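Local coordinates for protein ADP-ribosylating toxin CARDS (Mycoplasma pneumoniae, PDB 4TLV) that transfers the ADP-ribosyl group of NAD(+) to multiple target proteins and causes vacuolation of mammalian cells as the main virulence factor of its bacterium, at residues A124-F129 against I473-K478; F441-L446 against L583-F588; L494-N499 against D551-K556; S529-T534 against H545-A550. All blocks are in the same frame, centred on the assembly; numbering follows the deposited sequence.

Contact 1: A124-F129 against I473-K478; sequences ALRTSF and IFYDLK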
loop_
_atom_site.group_PDB
_atom_site.type_symbol
_atom_site.label_atom_id
_atom_site.label_comp_id
_atom_site.label_asym_id
_atom_site.label_seq_id
_atom_site.Cartn_x
_atom_site.Cartn_y
_atom_site.Cartn_z
ATOM N N ALA A 124 7.142 8.797 -7.462
ATOM C CA ALA A 124 7.656 8.594 -6.109
ATOM C C ALA A 124 6.524 8.377 -5.095
ATOM O O ALA A 124 6.607 7.478 -4.258
ATOM C CB ALA A 124 8.533 9.753 -5.695
ATOM N N LEU A 125 5.480 9.199 -5.166
ATOM C CA LEU A 125 4.328 9.052 -4.265
ATOM C C LEU A 125 3.674 7.671 -4.440
ATOM O O LEU A 125 3.251 7.039 -3.468
ATOM C CB LEU A 125 3.291 10.131 -4.563
ATOM C CG LEU A 125 1.953 10.070 -3.820
ATOM C CD1 LEU A 125 2.209 10.103 -2.312
ATOM C CD2 LEU A 125 1.090 11.248 -4.255
ATOM N N ARG A 126 3.586 7.223 -5.691
ATOM C CA ARG A 126 2.906 5.967 -6.043
ATOM C C ARG A 126 3.664 4.729 -5.591
ATOM O O ARG A 126 3.079 3.674 -5.337
ATOM C CB ARG A 126 2.767 5.872 -7.558
ATOM C CG ARG A 126 1.634 6.704 -8.147
ATOM C CD ARG A 126 1.656 6.502 -9.671
ATOM N NE ARG A 126 0.357 6.809 -10.257
ATOM C CZ ARG A 126 0.010 6.481 -11.492
ATOM N NH1 ARG A 126 0.877 5.822 -12.263
ATOM N NH2 ARG A 126 -1.201 6.792 -11.945
ATOM N N THR A 127 4.980 4.851 -5.554
ATOM C CA THR A 127 5.827 3.697 -5.323
ATOM C C THR A 127 6.527 3.869 -3.973
ATOM O O THR A 127 5.994 3.425 -2.938
ATOM C CB THR A 127 6.781 3.424 -6.520
ATOM O OG1 THR A 127 7.660 4.535 -6.733
ATOM C CG2 THR A 127 5.965 3.183 -7.792
ATOM N N SER A 128 7.635 4.594 -3.966
ATOM C CA SER A 128 8.475 4.785 -2.770
ATOM C C SER A 128 7.766 5.187 -1.470
ATOM O O SER A 128 8.066 4.619 -0.407
ATOM C CB SER A 128 9.597 5.798 -3.061
ATOM O OG SER A 128 10.384 5.344 -4.142
ATOM N N PHE A 129 6.876 6.183 -1.532
ATOM C CA PHE A 129 6.219 6.663 -0.317
ATOM C C PHE A 129 4.819 6.110 -0.068
ATOM O O PHE A 129 4.214 6.422 0.947
ATOM C CB PHE A 129 6.128 8.197 -0.326
ATOM C CG PHE A 129 7.457 8.874 -0.477
ATOM C CD1 PHE A 129 8.424 8.750 0.511
ATOM C CD2 PHE A 129 7.739 9.644 -1.597
ATOM C CE1 PHE A 129 9.663 9.391 0.394
ATOM C CE2 PHE A 129 8.980 10.281 -1.728
ATOM C CZ PHE A 129 9.939 10.151 -0.730
ATOM N N ILE A 473 -7.759 -7.984 -12.565
ATOM C CA ILE A 473 -7.447 -6.818 -13.372
ATOM C C ILE A 473 -6.734 -5.812 -12.502
ATOM O O ILE A 473 -7.242 -5.422 -11.448
ATOM C CB ILE A 473 -8.736 -6.191 -13.978
ATOM C CG1 ILE A 473 -9.550 -7.286 -14.684
ATOM C CG2 ILE A 473 -8.361 -5.056 -14.914
ATOM C CD1 ILE A 473 -10.704 -6.795 -15.558
ATOM N N PHE A 474 -5.562 -5.400 -12.957
ATOM C CA PHE A 474 -4.633 -4.622 -12.153
ATOM C C PHE A 474 -4.138 -3.392 -12.871
ATOM O O PHE A 474 -4.162 -3.310 -14.097
ATOM C CB PHE A 474 -3.403 -5.470 -11.822
ATOM C CG PHE A 474 -3.709 -6.693 -11.013
ATOM C CD1 PHE A 474 -4.061 -7.878 -11.644
ATOM C CD2 PHE A 474 -3.630 -6.668 -9.626
ATOM C CE1 PHE A 474 -4.328 -9.017 -10.918
ATOM C CE2 PHE A 474 -3.902 -7.815 -8.890
ATOM C CZ PHE A 474 -4.244 -8.997 -9.550
ATOM N N TYR A 475 -3.671 -2.430 -12.082
ATOM C CA TYR A 475 -3.021 -1.251 -12.617
ATOM C C TYR A 475 -1.614 -1.204 -12.046
ATOM O O TYR A 475 -1.443 -1.265 -10.829
ATOM C CB TYR A 475 -3.822 -0.032 -12.185
ATOM C CG TYR A 475 -3.361 1.311 -12.719
ATOM C CD1 TYR A 475 -3.609 1.689 -14.032
ATOM C CD2 TYR A 475 -2.756 2.232 -11.886
ATOM C CE1 TYR A 475 -3.227 2.948 -14.509
ATOM C CE2 TYR A 475 -2.378 3.488 -12.347
ATOM C CZ TYR A 475 -2.617 3.844 -13.662
ATOM O OH TYR A 475 -2.244 5.106 -14.093
ATOM N N ASP A 476 -0.610 -1.142 -12.916
ATOM C CA ASP A 476 0.781 -1.086 -12.463
ATOM C C ASP A 476 1.174 0.354 -12.207
ATOM O O ASP A 476 1.320 1.131 -13.144
ATOM C CB ASP A 476 1.734 -1.678 -13.496
ATOM C CG ASP A 476 3.184 -1.467 -13.113
ATOM O OD1 ASP A 476 3.478 -1.394 -11.891
ATOM O OD2 ASP A 476 4.019 -1.331 -14.022
ATOM N N LEU A 477 1.349 0.716 -10.940
ATOM C CA LEU A 477 1.672 2.104 -10.598
ATOM C C LEU A 477 3.027 2.563 -11.131
ATOM O O LEU A 477 3.264 3.761 -11.251
ATOM C CB LEU A 477 1.624 2.295 -9.081
ATOM C CG LEU A 477 0.225 2.211 -8.468
ATOM C CD1 LEU A 477 0.339 2.075 -6.940
ATOM C CD2 LEU A 477 -0.650 3.428 -8.865
ATOM N N LYS A 478 3.941 1.630 -11.405
ATOM C CA LYS A 478 5.245 2.043 -11.931
ATOM C C LYS A 478 5.140 2.624 -13.339
ATOM O O LYS A 478 5.836 3.571 -13.674
ATOM C CB LYS A 478 6.250 0.882 -11.958
ATOM C CG LYS A 478 6.793 0.466 -10.606
ATOM C CD LYS A 478 7.769 -0.726 -10.746
ATOM C CE LYS A 478 9.172 -0.269 -11.088
ATOM N NZ LYS A 478 10.144 -1.414 -11.093
#

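Contact 2: F441-L446 against L583-F588; sequences FVDVQL and LVKDGF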
loop_
_atom_site.group_PDB
_atom_site.type_symbol
_atom_site.label_atom_id
_atom_site.label_comp_id
_atom_site.label_asym_id
_atom_site.label_seq_id
_atom_site.Cartn_x
_atom_site.Cartn_y
_atom_site.Cartn_z
ATOM N N PHE A 441 1.416 -3.261 -7.933
ATOM C CA PHE A 441 0.165 -3.511 -8.649
ATOM C C PHE A 441 -1.039 -3.182 -7.776
ATOM O O PHE A 441 -1.092 -3.590 -6.612
ATOM C CB PHE A 441 0.054 -4.989 -9.049
ATOM C CG PHE A 441 1.257 -5.526 -9.780
ATOM C CD1 PHE A 441 2.021 -4.706 -10.606
ATOM C CD2 PHE A 441 1.593 -6.870 -9.669
ATOM C CE1 PHE A 441 3.129 -5.220 -11.291
ATOM C CE2 PHE A 441 2.686 -7.394 -10.358
ATOM C CZ PHE A 441 3.451 -6.564 -11.167
ATOM N N VAL A 442 -2.001 -2.449 -8.338
ATOM C CA VAL A 442 -3.282 -2.194 -7.660
ATOM C C VAL A 442 -4.358 -3.062 -8.290
ATOM O O VAL A 442 -4.456 -3.134 -9.520
ATOM C CB VAL A 442 -3.753 -0.716 -7.801
ATOM C CG1 VAL A 442 -5.068 -0.503 -7.032
ATOM C CG2 VAL A 442 -2.681 0.238 -7.305
ATOM N N ASP A 443 -5.129 -3.757 -7.461
ATOM C CA ASP A 443 -6.291 -4.508 -7.954
ATOM C C ASP A 443 -7.400 -3.506 -8.245
ATOM O O ASP A 443 -7.921 -2.870 -7.325
ATOM C CB ASP A 443 -6.740 -5.535 -6.908
ATOM C CG ASP A 443 -7.866 -6.460 -7.413
ATOM O OD1 ASP A 443 -8.504 -6.158 -8.438
ATOM O OD2 ASP A 443 -8.114 -7.499 -6.762
ATOM N N VAL A 444 -7.713 -3.304 -9.524
ATOM C CA VAL A 444 -8.710 -2.297 -9.893
ATOM C C VAL A 444 -10.049 -2.934 -10.277
ATOM O O VAL A 444 -11.075 -2.254 -10.316
ATOM C CB VAL A 444 -8.200 -1.337 -11.000
ATOM C CG1 VAL A 444 -7.074 -0.437 -10.458
ATOM C CG2 VAL A 444 -7.725 -2.122 -12.240
ATOM N N GLN A 445 -10.042 -4.241 -10.542
ATOM C CA GLN A 445 -11.298 -4.957 -10.693
ATOM C C GLN A 445 -12.272 -4.240 -11.664
ATOM O O GLN A 445 -13.456 -4.081 -11.359
ATOM C CB GLN A 445 -11.929 -5.108 -9.312
ATOM C CG GLN A 445 -12.954 -6.212 -9.176
ATOM C CD GLN A 445 -13.392 -6.447 -7.732
ATOM O OE1 GLN A 445 -13.283 -5.561 -6.878
ATOM N NE2 GLN A 445 -13.901 -7.648 -7.459
ATOM N N LEU A 446 -11.773 -3.813 -12.825
ATOM C CA LEU A 446 -12.577 -2.979 -13.738
ATOM C C LEU A 446 -13.819 -3.704 -14.209
ATOM O O LEU A 446 -13.785 -4.899 -14.466
ATOM C CB LEU A 446 -11.779 -2.529 -14.960
ATOM C CG LEU A 446 -10.443 -1.831 -14.683
ATOM C CD1 LEU A 446 -9.821 -1.407 -15.994
ATOM C CD2 LEU A 446 -10.631 -0.630 -13.730
ATOM N N LEU A 583 -16.521 0.842 -13.539
ATOM C CA LEU A 583 -16.418 0.474 -12.127
ATOM C C LEU A 583 -14.955 0.223 -11.773
ATOM O O LEU A 583 -14.256 -0.484 -12.505
ATOM C CB LEU A 583 -17.206 -0.804 -11.828
ATOM C CG LEU A 583 -18.731 -0.743 -11.879
ATOM C CD1 LEU A 583 -19.306 -2.156 -11.862
ATOM C CD2 LEU A 583 -19.233 0.047 -10.688
ATOM N N VAL A 584 -14.516 0.770 -10.639
ATOM C CA VAL A 584 -13.162 0.551 -10.122
ATOM C C VAL A 584 -13.243 0.220 -8.626
ATOM O O VAL A 584 -14.034 0.820 -7.892
ATOM C CB VAL A 584 -12.270 1.805 -10.295
ATOM C CG1 VAL A 584 -10.779 1.428 -10.163
ATOM C CG2 VAL A 584 -12.513 2.475 -11.655
ATOM N N LYS A 585 -12.420 -0.722 -8.176
ATOM C CA LYS A 585 -12.466 -1.172 -6.790
ATOM C C LYS A 585 -12.368 0.014 -5.814
ATOM O O LYS A 585 -11.479 0.854 -5.930
ATOM C CB LYS A 585 -11.341 -2.187 -6.540
ATOM C CG LYS A 585 -11.251 -2.743 -5.099
ATOM C CD LYS A 585 -10.312 -3.971 -5.056
ATOM C CE LYS A 585 -9.909 -4.353 -3.631
ATOM N NZ LYS A 585 -11.105 -4.617 -2.790
ATOM N N ASP A 586 -13.276 0.083 -4.859
ATOM C CA ASP A 586 -13.244 1.163 -3.872
ATOM C C ASP A 586 -11.887 1.222 -3.203
ATOM O O ASP A 586 -11.399 0.197 -2.739
ATOM C CB ASP A 586 -14.278 0.930 -2.776
ATOM C CG ASP A 586 -15.579 1.631 -3.052
ATOM O OD1 ASP A 586 -16.396 1.071 -3.813
ATOM O OD2 ASP A 586 -15.783 2.738 -2.502
ATOM N N GLY A 587 -11.306 2.420 -3.134
ATOM C CA GLY A 587 -10.036 2.632 -2.449
ATOM C C GLY A 587 -8.794 2.402 -3.288
ATOM O O GLY A 587 -7.678 2.507 -2.789
ATOM N N PHE A 588 -8.979 2.081 -4.566
ATOM C CA PHE A 588 -7.867 1.781 -5.451
ATOM C C PHE A 588 -6.890 2.962 -5.551
ATOM O O PHE A 588 -5.722 2.761 -5.825
ATOM C CB PHE A 588 -8.367 1.427 -6.855
ATOM C CG PHE A 588 -8.724 2.632 -7.680
ATOM C CD1 PHE A 588 -9.923 3.306 -7.460
ATOM C CD2 PHE A 588 -7.847 3.111 -8.636
ATOM C CE1 PHE A 588 -10.248 4.434 -8.211
ATOM C CE2 PHE A 588 -8.155 4.238 -9.381
ATOM C CZ PHE A 588 -9.346 4.901 -9.175
#

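Contact 3: L494-N499 against D551-K556; sequences LHNKLN and DNQQLK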
loop_
_atom_site.group_PDB
_atom_site.type_symbol
_atom_site.label_atom_id
_atom_site.label_comp_id
_atom_site.label_asym_id
_atom_site.label_seq_id
_atom_site.Cartn_x
_atom_site.Cartn_y
_atom_site.Cartn_z
ATOM N N LEU A 494 -3.902 -3.752 -21.582
ATOM C CA LEU A 494 -4.915 -2.968 -22.286
ATOM C C LEU A 494 -4.219 -2.014 -23.233
ATOM O O LEU A 494 -3.363 -1.225 -22.820
ATOM C CB LEU A 494 -5.784 -2.199 -21.275
ATOM C CG LEU A 494 -6.925 -1.351 -21.865
ATOM C CD1 LEU A 494 -7.902 -2.250 -22.620
ATOM C CD2 LEU A 494 -7.638 -0.582 -20.783
ATOM N N HIS A 495 -4.558 -2.103 -24.519
ATOM C CA HIS A 495 -3.856 -1.346 -25.546
ATOM C C HIS A 495 -4.792 -0.454 -26.374
ATOM O O HIS A 495 -5.801 -0.922 -26.912
ATOM C CB HIS A 495 -3.095 -2.305 -26.480
ATOM C CG HIS A 495 -2.298 -1.614 -27.542
ATOM N ND1 HIS A 495 -2.526 -1.809 -28.886
ATOM C CD2 HIS A 495 -1.277 -0.727 -27.460
ATOM C CE1 HIS A 495 -1.679 -1.078 -29.589
ATOM N NE2 HIS A 495 -0.909 -0.411 -28.747
ATOM N N ASN A 496 -4.438 0.822 -26.495
ATOM C CA ASN A 496 -5.216 1.757 -27.302
ATOM C C ASN A 496 -4.783 1.636 -28.759
ATOM O O ASN A 496 -3.607 1.485 -29.020
ATOM C CB ASN A 496 -4.979 3.188 -26.823
ATOM C CG ASN A 496 -5.487 4.231 -27.815
ATOM O OD1 ASN A 496 -6.791 4.370 -27.888
ATOM N ND2 ASN A 496 -4.709 4.897 -28.505
ATOM N N LYS A 497 -5.723 1.694 -29.699
ATOM C CA LYS A 497 -5.367 1.643 -31.131
ATOM C C LYS A 497 -5.687 2.963 -31.833
ATOM O O LYS A 497 -5.121 3.281 -32.884
ATOM C CB LYS A 497 -6.111 0.507 -31.832
ATOM C CG LYS A 497 -5.756 -0.874 -31.315
ATOM C CD LYS A 497 -6.742 -1.927 -31.810
ATOM C CE LYS A 497 -6.666 -2.100 -33.314
ATOM N NZ LYS A 497 -7.288 -3.396 -33.741
ATOM N N LEU A 498 -6.603 3.720 -31.240
ATOM C CA LEU A 498 -7.073 4.984 -31.812
ATOM C C LEU A 498 -6.012 6.075 -31.857
ATOM O O LEU A 498 -5.305 6.322 -30.874
ATOM C CB LEU A 498 -8.281 5.500 -31.023
ATOM C CG LEU A 498 -8.867 6.857 -31.439
ATOM C CD1 LEU A 498 -9.554 6.735 -32.806
ATOM C CD2 LEU A 498 -9.852 7.364 -30.395
ATOM N N ASN A 499 -5.919 6.748 -33.002
ATOM C CA ASN A 499 -5.098 7.948 -33.118
ATOM C C ASN A 499 -5.681 8.922 -34.143
ATOM O O ASN A 499 -6.732 8.658 -34.727
ATOM C CB ASN A 499 -3.653 7.592 -33.470
ATOM C CG ASN A 499 -3.545 6.847 -34.781
ATOM O OD1 ASN A 499 -4.145 7.242 -35.779
ATOM N ND2 ASN A 499 -2.778 5.759 -34.786
ATOM N N ASP A 551 -3.146 10.421 -26.245
ATOM C CA ASP A 551 -3.858 11.578 -26.783
ATOM C C ASP A 551 -5.215 11.717 -26.106
ATOM O O ASP A 551 -6.173 12.208 -26.707
ATOM C CB ASP A 551 -4.026 11.448 -28.311
ATOM C CG ASP A 551 -4.365 12.780 -28.988
ATOM O OD1 ASP A 551 -4.082 13.853 -28.406
ATOM O OD2 ASP A 551 -4.913 12.750 -30.111
ATOM N N ASN A 552 -5.296 11.271 -24.851
ATOM C CA ASN A 552 -6.534 11.349 -24.070
ATOM C C ASN A 552 -7.731 10.628 -24.661
ATOM O O ASN A 552 -8.877 11.007 -24.418
ATOM C CB ASN A 552 -6.880 12.797 -23.735
ATOM C CG ASN A 552 -5.898 13.391 -22.788
ATOM O OD1 ASN A 552 -5.390 12.685 -21.915
ATOM N ND2 ASN A 552 -5.589 14.677 -22.952
ATOM N N GLN A 553 -7.461 9.570 -25.415
ATOM C CA GLN A 553 -8.525 8.703 -25.906
ATOM C C GLN A 553 -9.235 8.096 -24.723
ATOM O O GLN A 553 -8.574 7.633 -23.778
ATOM C CB GLN A 553 -7.944 7.578 -26.771
ATOM C CG GLN A 553 -7.139 8.059 -27.976
ATOM C CD GLN A 553 -5.647 8.243 -27.698
ATOM O OE1 GLN A 553 -5.212 8.451 -26.559
ATOM N NE2 GLN A 553 -4.855 8.162 -28.755
ATOM N N GLN A 554 -10.567 8.083 -24.775
ATOM C CA GLN A 554 -11.376 7.677 -23.634
ATOM C C GLN A 554 -11.956 6.270 -23.745
ATOM O O GLN A 554 -12.602 5.906 -24.737
ATOM C CB GLN A 554 -12.510 8.678 -23.362
ATOM C CG GLN A 554 -13.233 8.382 -22.052
ATOM C CD GLN A 554 -14.312 9.406 -21.712
ATOM O OE1 GLN A 554 -14.470 10.416 -22.405
ATOM N NE2 GLN A 554 -15.054 9.149 -20.635
ATOM N N LEU A 555 -11.725 5.482 -22.701
ATOM C CA LEU A 555 -12.254 4.122 -22.627
ATOM C C LEU A 555 -13.758 4.149 -22.397
ATOM O O LEU A 555 -14.238 4.804 -21.470
ATOM C CB LEU A 555 -11.576 3.356 -21.479
ATOM C CG LEU A 555 -11.786 1.846 -21.452
ATOM C CD1 LEU A 555 -11.135 1.220 -22.706
ATOM C CD2 LEU A 555 -11.213 1.235 -20.186
ATOM N N LYS A 556 -14.503 3.429 -23.236
ATOM C CA LYS A 556 -15.936 3.263 -23.042
ATOM C C LYS A 556 -16.396 1.865 -23.448
ATOM O O LYS A 556 -15.620 1.090 -24.012
ATOM C CB LYS A 556 -16.723 4.311 -23.842
ATOM C CG LYS A 556 -16.375 5.746 -23.510
ATOM C CD LYS A 556 -17.414 6.701 -24.102
ATOM C CE LYS A 556 -16.891 8.126 -24.163
ATOM N NZ LYS A 556 -17.869 9.022 -24.850
#

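Contact 4: S529-T534 against H545-A550; sequences SRDDLT and HIRCYA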
loop_
_atom_site.group_PDB
_atom_site.type_symbol
_atom_site.label_atom_id
_atom_site.label_comp_id
_atom_site.label_asym_id
_atom_site.label_seq_id
_atom_site.Cartn_x
_atom_site.Cartn_y
_atom_site.Cartn_z
ATOM N N SER A 529 -9.988 9.383 -14.030
ATOM C CA SER A 529 -10.516 10.750 -13.898
ATOM C C SER A 529 -11.823 10.755 -13.144
ATOM O O SER A 529 -12.714 9.961 -13.439
ATOM C CB SER A 529 -10.792 11.379 -15.275
ATOM O OG SER A 529 -9.636 11.383 -16.082
ATOM N N ARG A 530 -11.957 11.672 -12.192
ATOM C CA ARG A 530 -13.208 11.839 -11.472
ATOM C C ARG A 530 -14.190 12.708 -12.264
ATOM O O ARG A 530 -15.388 12.499 -12.196
ATOM C CB ARG A 530 -12.956 12.451 -10.074
ATOM C CG ARG A 530 -12.119 11.557 -9.137
ATOM C CD ARG A 530 -11.684 12.335 -7.893
ATOM N NE ARG A 530 -12.855 12.782 -7.132
ATOM C CZ ARG A 530 -13.445 12.076 -6.171
ATOM N NH1 ARG A 530 -12.955 10.893 -5.809
ATOM N NH2 ARG A 530 -14.513 12.566 -5.556
ATOM N N ASP A 531 -13.654 13.669 -13.014
ATOM C CA ASP A 531 -14.447 14.639 -13.769
ATOM C C ASP A 531 -15.637 15.144 -12.943
ATOM O O ASP A 531 -15.451 15.573 -11.812
ATOM C CB ASP A 531 -14.864 14.073 -15.139
ATOM C CG ASP A 531 -13.652 13.778 -16.053
ATOM O OD1 ASP A 531 -12.700 14.586 -16.092
ATOM O OD2 ASP A 531 -13.650 12.737 -16.735
ATOM N N ASP A 532 -16.850 15.082 -13.493
ATOM C CA ASP A 532 -18.038 15.548 -12.771
ATOM C C ASP A 532 -18.895 14.389 -12.273
ATOM O O ASP A 532 -20.083 14.558 -12.015
ATOM C CB ASP A 532 -18.901 16.460 -13.658
ATOM C CG ASP A 532 -18.210 17.765 -14.007
ATOM O OD1 ASP A 532 -17.624 18.398 -13.098
ATOM O OD2 ASP A 532 -18.260 18.165 -15.194
ATOM N N LEU A 533 -18.300 13.206 -12.162
ATOM C CA LEU A 533 -19.024 12.039 -11.675
ATOM C C LEU A 533 -19.478 12.215 -10.244
ATOM O O LEU A 533 -18.777 12.830 -9.437
ATOM C CB LEU A 533 -18.143 10.787 -11.756
ATOM C CG LEU A 533 -17.809 10.381 -13.191
ATOM C CD1 LEU A 533 -16.737 9.280 -13.233
ATOM C CD2 LEU A 533 -19.080 9.943 -13.892
ATOM N N THR A 534 -20.638 11.647 -9.931
ATOM C CA THR A 534 -21.083 11.541 -8.552
ATOM C C THR A 534 -20.384 10.335 -7.923
ATOM O O THR A 534 -20.539 9.209 -8.388
ATOM C CB THR A 534 -22.618 11.414 -8.478
ATOM O OG1 THR A 534 -23.205 12.541 -9.140
ATOM C CG2 THR A 534 -23.107 11.373 -7.022
ATOM N N HIS A 545 -13.911 7.806 -15.050
ATOM C CA HIS A 545 -13.556 7.793 -16.462
ATOM C C HIS A 545 -12.104 7.316 -16.589
ATOM O O HIS A 545 -11.295 7.524 -15.685
ATOM C CB HIS A 545 -13.720 9.187 -17.078
ATOM C CG HIS A 545 -15.144 9.647 -17.135
ATOM N ND1 HIS A 545 -15.504 10.977 -17.100
ATOM C CD2 HIS A 545 -16.302 8.945 -17.187
ATOM C CE1 HIS A 545 -16.823 11.077 -17.148
ATOM N NE2 HIS A 545 -17.331 9.858 -17.202
ATOM N N ILE A 546 -11.786 6.667 -17.703
ATOM C CA ILE A 546 -10.428 6.182 -17.946
ATOM C C ILE A 546 -9.951 6.688 -19.302
ATOM O O ILE A 546 -10.654 6.548 -20.295
ATOM C CB ILE A 546 -10.353 4.631 -17.870
ATOM C CG1 ILE A 546 -10.783 4.155 -16.476
ATOM C CG2 ILE A 546 -8.938 4.141 -18.207
ATOM C CD1 ILE A 546 -10.850 2.646 -16.314
ATOM N N ARG A 547 -8.777 7.306 -19.330
ATOM C CA ARG A 547 -8.227 7.870 -20.561
ATOM C C ARG A 547 -6.800 7.391 -20.795
ATOM O O ARG A 547 -6.072 7.081 -19.852
ATOM C CB ARG A 547 -8.238 9.395 -20.504
ATOM C CG ARG A 547 -9.643 9.996 -20.539
ATOM C CD ARG A 547 -9.619 11.521 -20.573
ATOM N NE ARG A 547 -10.976 12.049 -20.735
ATOM C CZ ARG A 547 -11.826 12.254 -19.736
ATOM N NH1 ARG A 547 -11.469 11.982 -18.483
ATOM N NH2 ARG A 547 -13.036 12.736 -19.986
ATOM N N CYS A 548 -6.397 7.363 -22.058
ATOM C CA CYS A 548 -5.064 6.930 -22.441
ATOM C C CYS A 548 -4.107 8.129 -22.449
ATOM O O CYS A 548 -4.474 9.219 -22.894
ATOM C CB CYS A 548 -5.140 6.260 -23.823
ATOM S SG CYS A 548 -3.570 5.788 -24.528
ATOM N N TYR A 549 -2.890 7.947 -21.946
ATOM C CA TYR A 549 -1.896 9.024 -21.966
ATOM C C TYR A 549 -1.640 9.579 -23.370
ATOM O O TYR A 549 -1.352 10.765 -23.525
ATOM C CB TYR A 549 -0.533 8.538 -21.477
ATOM C CG TYR A 549 -0.271 8.489 -19.971
ATOM C CD1 TYR A 549 -1.128 7.829 -19.102
ATOM C CD2 TYR A 549 0.897 9.031 -19.455
ATOM C CE1 TYR A 549 -0.839 7.749 -17.721
ATOM C CE2 TYR A 549 1.194 8.962 -18.095
ATOM C CZ TYR A 549 0.312 8.320 -17.236
ATOM O OH TYR A 549 0.634 8.227 -15.896
ATOM N N ALA A 550 -1.657 8.706 -24.371
ATOM C CA ALA A 550 -1.182 9.086 -25.710
ATOM C C ALA A 550 -1.823 10.377 -26.228
ATOM O O ALA A 550 -1.121 11.312 -26.604
ATOM C CB ALA A 550 -1.386 7.943 -26.709
#

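Contact 1: A124-F129 against I473-K478
Arg126 sets its CG anti to the carbonyl carbon (chi1 -79°) and runs extended to NE, while Tyr475 turns CG anti to the backbone N (chi1 -176°); the guanidinium thereby arrives at the hydroxyl-bearing edge of the ring, the two planes nearly perpendicular. Arg126 NH2 donates to Tyr475 OH over 2.9 Å, the oxygen lying somewhat out of the guanidinium plane. A weak bond of 3.3 Å runs from Arg126 NH1, also bonded to Ser480 OG, to Leu477 O. Leu477 CD2 lies over one guanidinium face, toward its rim, 3.8 Å from Arg126 NE. Beside this, Thr127 CG2 rests on Lys478 CG. Glu97 of helix 92-104 takes a salt bridge from Arg126 NH2, and Tyr475 OH also bonds to Trp526 O, so both polar ends are buried with several partners. The Lys478 N-H closes an Asx turn on Asp476 OD1, just where strand 473-476 gives out. This is a domain interface: the C-terminal end of helix 115-126 of the mART domain docks on the D3 beta-trefoil.

Contact 2: F441-L446 against L583-F588
Val444 CB packs 3.9 Å from Val584 CG1, and Val444 CG1 meets Phe588 CD2 at 4.1 Å. Val444 and Val584 run alongside each other; within its own segment Val584 CG1 lies over the centre of the Phe588 ring. Leu446 CD2 also touches Val584 CG1, and Val442 CG1, anti to its backbone N (chi1 -178°), reaches Phe588 CB at 3.8 Å. Phe528 of strand 526-529 touches Val444, Leu446, Val584 and the Phe588 ring. The contact thus brings the two ends of the D3 beta-trefoil together: the opening strand 441-443 and its continuation meet the segment that follows the last strand, 578-583. There Lys585 N donates to Val444 O over 3.0 Å, and Leu446 CA approaches Leu583 O at 3.3 Å in a CA-H...O contact. A type II turn from Lys585 to Phe588 brings the chain back to Val442. At the polar edge, Lys585 CD lies 3.5 Å from Asp443 O. Thr468 O accepts from Gln445 NE2, and Gly471 N donates to Asp443 OD2.

Contact 3: L494-N499 against D551-K556
Gln553 reaches the loop after strand 490-495 and donates from NE2 to Leu498 O over 2.8 Å, joining two parts of the D3 beta-trefoil by a side chain where the CA atoms of Leu498 and Gln553 are 7.1 Å apart. The approach is tilted 34° from the Leu498 carbonyl plane. Leu498 CD2 packs on Gln553 CG at 3.7 Å, so this residue meets both the apolar stem and the amide of the glutamine. Further along, Leu494 and Leu555 reach toward each other, tip to tip, with CD2 of each 4.1 Å apart. Asn496 crosses Gln553 at about a right angle, and its OD1 lies 3.6 Å from Gln553 CB. The second shell fixes both amides: Asn496 OD1 bonds to Ser569 OG and Asn496 ND2 also to Asn523 OD1, while Asp551 N donates to Gln553 OE1. The bend at chi2 of Gln553 (91°) turns the amide back toward Asp551. In the Leu498 carbonyl plane, on a lone pair, Asn496 ND2 gives Leu498 O its second N-H at 2.8 Å.

Contact 4: S529-T534 against H545-A550
The His545 ring carries Leu533 CD1 over the centre of one face, a CH-pi contact 4.0 Å from the centroid, and meets Asp531 OD2 at its edge in plane. His545 ND1 donates to the anti lone pair of Asp531 OD2 over 2.6 Å, nearly straight (166°). On the syn lone pair Arg547 NH1 brings a salt bridge of 2.9 Å, with Asp531 OD2 in the guanidinium plane; Arg547 NH2 adds a weak bond. Two side chains thus grip the one carboxylate oxygen. The extended stem of Arg547, CG anti to its carbonyl carbon (chi1 -68°), carries the guanidinium to Asp531 from the opposite direction. In the backbone, Ser529 and His545 form an antiparallel hydrogen-bonded pair, Ser529 N to His545 O being 2.8 Å. Asp531 is placed by a type II' turn from Arg530 to Leu533, directly after strand 526-529, the edge strand beside 543-548 in D3. Helix 92-104 of the mART domain lies alongside, its Asp101 bonded to Ser529 OG, and Gln105 just beyond it holds Asp531 OD1.

All four contacts reach the antiparallel sheet of D3. Contacts 1 and 2, with centres 12 Å apart, share neighbouring strands: Tyr475 N lies 2.8 Å from Val442 O, probably hydrogen-bonded. Contacts 3 and 4 are coupled through consecutive strands 543-548 and 554-558, with a probable bond from Leu555 N to Ile546 O of 2.8 Å. Leu446 CD2 meets Ile546 CD1 at 4.2 Å, linking contact 2 to contact 4. Helix 92-104 is reached from both contact 1, through Glu97, and contact 4, through Asp101, although their centres stand about 18 Å apart. An acetate, probably from the crystallisation liquor, lies about 3 Å from the side chain of Tyr475, and one likewise from that of Phe588.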